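Local atomic coordinates of M64R (Myxoma virus, PDB entry 5CZ3), a protein that belongs to the C7 family of poxvirus host-range proteins and probably helps the virus multiply in different cell types. Residues V25-G30 / D113-F118. Numbering follows the deposited sequence.
Sequences VNLFDG and DVYPTF
V25 and L27 press against V114, Y115, P116 and F118 in a largely buried contact where, in this poxvirus C7-family beta-sandwich, the loop between strands 20-23 and 34-40 meets the start of strand 117-121 and the residues before it. The side chains of V25 and P116 cross at about a right angle, V25 CG1 lying 3.7 Å from P116 CG. With CG1 anti to the backbone N (chi1 -179°), the same methyl also reaches the edge of the F118 ring, near its plane, 4.4 Å from F118 CE2. P116 CG is likewise 3.7 Å from V25 O, so the proline ring packs on backbone as well as side chain. Further along, one branch of L27 does the touching: L27 CD2 sits 3.3 Å from V114 O and 4.0 Å from V114 CG2. The same methyl meets the edge of the Y115 ring, near its plane, 4.5 Å from Y115 CD1.

Polar bonds farther out fix both segments. N26 OD1 accepts from L11 N, the D29 carboxylate from the backbone of E5 and G6, and Y115 OH bonds with S32 OG and S105 N. C35 of strand 34-40 touches V25, P116 and F118. Within the loop, N26 ND2 donates almost straight (173°) to L27 O over 3.3 Å, from above the carbonyl plane.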
ATOM      1  N   VAL A  25      -1.618   3.037  -5.974  1.00 40.41           N
ATOM      2  CA  VAL A  25      -2.613   2.413  -5.112  1.00 40.29           C
ATOM      3  C   VAL A  25      -3.659   3.432  -4.658  1.00 41.28           C
ATOM      4  O   VAL A  25      -4.799   3.083  -4.357  1.00 42.36           O
ATOM      5  CB  VAL A  25      -1.938   1.765  -3.886  1.00 38.63           C
ATOM      6  CG1 VAL A  25      -2.958   1.081  -2.995  1.00 38.21           C
ATOM      7  CG2 VAL A  25      -0.879   0.774  -4.340  1.00 39.18           C
ATOM      8  N   ASN A  26      -3.260   4.700  -4.632  1.00 41.77           N
ATOM      9  CA  ASN A  26      -4.126   5.795  -4.205  1.00 42.55           C
ATOM     10  C   ASN A  26      -5.448   5.891  -4.961  1.00 44.26           C
ATOM     11  O   ASN A  26      -5.523   5.567  -6.147  1.00 44.64           O
ATOM     12  CB  ASN A  26      -3.382   7.117  -4.359  1.00 42.59           C
ATOM     13  CG  ASN A  26      -2.905   7.344  -5.779  1.00 43.22           C
ATOM     14  OD1 ASN A  26      -1.803   6.936  -6.148  1.00 42.52           O
ATOM     15  ND2 ASN A  26      -3.739   7.986  -6.589  1.00 45.08           N
ATOM     16  N   LEU A  27      -6.487   6.344  -4.268  1.00 45.58           N
ATOM     17  CA  LEU A  27      -7.746   6.685  -4.920  1.00 47.71           C
ATOM     18  C   LEU A  27      -7.494   7.839  -5.881  1.00 48.66           C
ATOM     19  O   LEU A  27      -6.733   8.751  -5.559  1.00 48.20           O
ATOM     20  CB  LEU A  27      -8.810   7.073  -3.892  1.00 48.91           C
ATOM     21  CG  LEU A  27      -9.102   6.099  -2.751  1.00 49.01           C
ATOM     22  CD1 LEU A  27     -10.111   6.705  -1.788  1.00 50.83           C
ATOM     23  CD2 LEU A  27      -9.604   4.766  -3.288  1.00 50.27           C
ATOM     24  N   PHE A  28      -8.117   7.815  -7.056  1.00 49.77           N
ATOM     25  CA  PHE A  28      -7.912   8.916  -7.992  1.00 51.51           C
ATOM     26  C   PHE A  28      -8.727  10.135  -7.565  1.00 53.75           C
ATOM     27  O   PHE A  28      -8.632  11.201  -8.174  1.00 55.12           O
ATOM     28  CB  PHE A  28      -8.243   8.508  -9.438  1.00 52.75           C
ATOM     29  CG  PHE A  28      -9.608   7.900  -9.628  1.00 52.91           C
ATOM     30  CD1 PHE A  28     -10.748   8.689  -9.619  1.00 54.44           C
ATOM     31  CD2 PHE A  28      -9.744   6.544  -9.877  1.00 51.88           C
ATOM     32  CE1 PHE A  28     -12.000   8.129  -9.814  1.00 55.72           C
ATOM     33  CE2 PHE A  28     -10.990   5.979 -10.076  1.00 53.13           C
ATOM     34  CZ  PHE A  28     -12.120   6.773 -10.047  1.00 55.05           C
ATOM     35  N   ASP A  29      -9.519   9.965  -6.508  1.00 54.10           N
ATOM     36  CA  ASP A  29     -10.194  11.078  -5.849  1.00 56.12           C
ATOM     37  C   ASP A  29     -10.695  10.668  -4.469  1.00 55.52           C
ATOM     38  O   ASP A  29     -11.450   9.705  -4.333  1.00 55.68           O
ATOM     39  CB  ASP A  29     -11.358  11.594  -6.693  1.00 59.53           C
ATOM     40  CG  ASP A  29     -12.026  12.805  -6.076  1.00 62.84           C
ATOM     41  OD1 ASP A  29     -11.493  13.924  -6.234  1.00 64.64           O
ATOM     42  OD2 ASP A  29     -13.083  12.639  -5.430  1.00 64.20           O
ATOM     43  N   GLY A  30     -10.273  11.408  -3.448  1.00 55.08           N
ATOM     44  CA  GLY A  30     -10.713  11.158  -2.086  1.00 55.11           C
ATOM     45  C   GLY A  30      -9.587  11.272  -1.077  1.00 53.22           C
ATOM     46  O   GLY A  30      -8.475  10.808  -1.326  1.00 50.82           O
ATOM     47  N   ASP A 113     -14.253   0.416   1.070  1.00 60.05           N
ATOM     48  CA  ASP A 113     -14.854  -0.405   0.023  1.00 61.53           C
ATOM     49  C   ASP A 113     -14.283  -0.098  -1.356  1.00 58.92           C
ATOM     50  O   ASP A 113     -14.418  -0.901  -2.276  1.00 60.06           O
ATOM     51  CB  ASP A 113     -16.373  -0.227  -0.005  1.00 66.24           C
ATOM     52  CG  ASP A 113     -17.058  -0.870   1.184  1.00 72.06           C
ATOM     53  OD1 ASP A 113     -16.400  -1.656   1.896  1.00 73.97           O
ATOM     54  OD2 ASP A 113     -18.256  -0.589   1.404  1.00 76.53           O
ATOM     55  N   VAL A 114     -13.652   1.061  -1.506  1.00 56.44           N
ATOM     56  CA  VAL A 114     -13.069   1.417  -2.795  1.00 53.47           C
ATOM     57  C   VAL A 114     -11.545   1.344  -2.772  1.00 50.38           C
ATOM     58  O   VAL A 114     -10.884   1.757  -3.726  1.00 49.55           O
ATOM     59  CB  VAL A 114     -13.513   2.822  -3.257  1.00 53.67           C
ATOM     60  CG1 VAL A 114     -14.958   2.788  -3.738  1.00 56.29           C
ATOM     61  CG2 VAL A 114     -13.333   3.841  -2.151  1.00 53.69           C
ATOM     62  N   TYR A 115     -10.988   0.816  -1.685  1.00 48.56           N
ATOM     63  CA  TYR A 115      -9.580   0.436  -1.675  1.00 45.92           C
ATOM     64  C   TYR A 115      -9.383  -0.690  -2.681  1.00 45.12           C
ATOM     65  O   TYR A 115     -10.262  -1.538  -2.844  1.00 46.65           O
ATOM     66  CB  TYR A 115      -9.121  -0.027  -0.287  1.00 45.70           C
ATOM     67  CG  TYR A 115      -9.006   1.049   0.773  1.00 45.08           C
ATOM     68  CD1 TYR A 115      -9.081   2.398   0.450  1.00 43.53           C
ATOM     69  CD2 TYR A 115      -8.801   0.704   2.107  1.00 45.68           C
ATOM     70  CE1 TYR A 115      -8.969   3.375   1.433  1.00 44.10           C
ATOM     71  CE2 TYR A 115      -8.688   1.668   3.090  1.00 45.63           C
ATOM     72  CZ  TYR A 115      -8.772   3.000   2.751  1.00 45.11           C
ATOM     73  OH  TYR A 115      -8.657   3.956   3.735  1.00 45.74           O
ATOM     74  N   PRO A 116      -8.232  -0.710  -3.363  1.00 42.54           N
ATOM     75  CA  PRO A 116      -7.974  -1.827  -4.276  1.00 42.63           C
ATOM     76  C   PRO A 116      -7.571  -3.093  -3.520  1.00 43.39           C
ATOM     77  O   PRO A 116      -7.041  -3.009  -2.410  1.00 42.37           O
ATOM     78  CB  PRO A 116      -6.827  -1.308  -5.145  1.00 40.87           C
ATOM     79  CG  PRO A 116      -6.108  -0.350  -4.263  1.00 39.99           C
ATOM     80  CD  PRO A 116      -7.161   0.300  -3.404  1.00 40.69           C
ATOM     81  N   THR A 117      -7.830  -4.252  -4.118  1.00 44.78           N
ATOM     82  CA  THR A 117      -7.505  -5.528  -3.493  1.00 45.68           C
ATOM     83  C   THR A 117      -6.613  -6.363  -4.403  1.00 46.51           C
ATOM     84  O   THR A 117      -6.942  -6.595  -5.566  1.00 47.62           O
ATOM     85  CB  THR A 117      -8.775  -6.327  -3.150  1.00 48.51           C
ATOM     86  OG1 THR A 117      -9.637  -5.527  -2.332  1.00 48.78           O
ATOM     87  CG2 THR A 117      -8.420  -7.606  -2.408  1.00 50.16           C
ATOM     88  N   PHE A 118      -5.484  -6.811  -3.865  1.00 47.29           N
ATOM     89  CA  PHE A 118      -4.515  -7.568  -4.645  1.00 49.31           C
ATOM     90  C   PHE A 118      -4.259  -8.943  -4.054  1.00 50.36           C
ATOM     91  O   PHE A 118      -4.537  -9.194  -2.881  1.00 50.64           O
ATOM     92  CB  PHE A 118      -3.187  -6.815  -4.742  1.00 49.43           C
ATOM     93  CG  PHE A 118      -3.331  -5.369  -5.102  1.00 49.41           C
ATOM     94  CD1 PHE A 118      -3.397  -4.975  -6.426  1.00 49.88           C
ATOM     95  CD2 PHE A 118      -3.388  -4.400  -4.113  1.00 48.87           C
ATOM     96  CE1 PHE A 118      -3.527  -3.642  -6.760  1.00 49.47           C
ATOM     97  CE2 PHE A 118      -3.518  -3.065  -4.439  1.00 48.08           C
ATOM     98  CZ  PHE A 118      -3.589  -2.685  -5.765  1.00 48.10           C
TER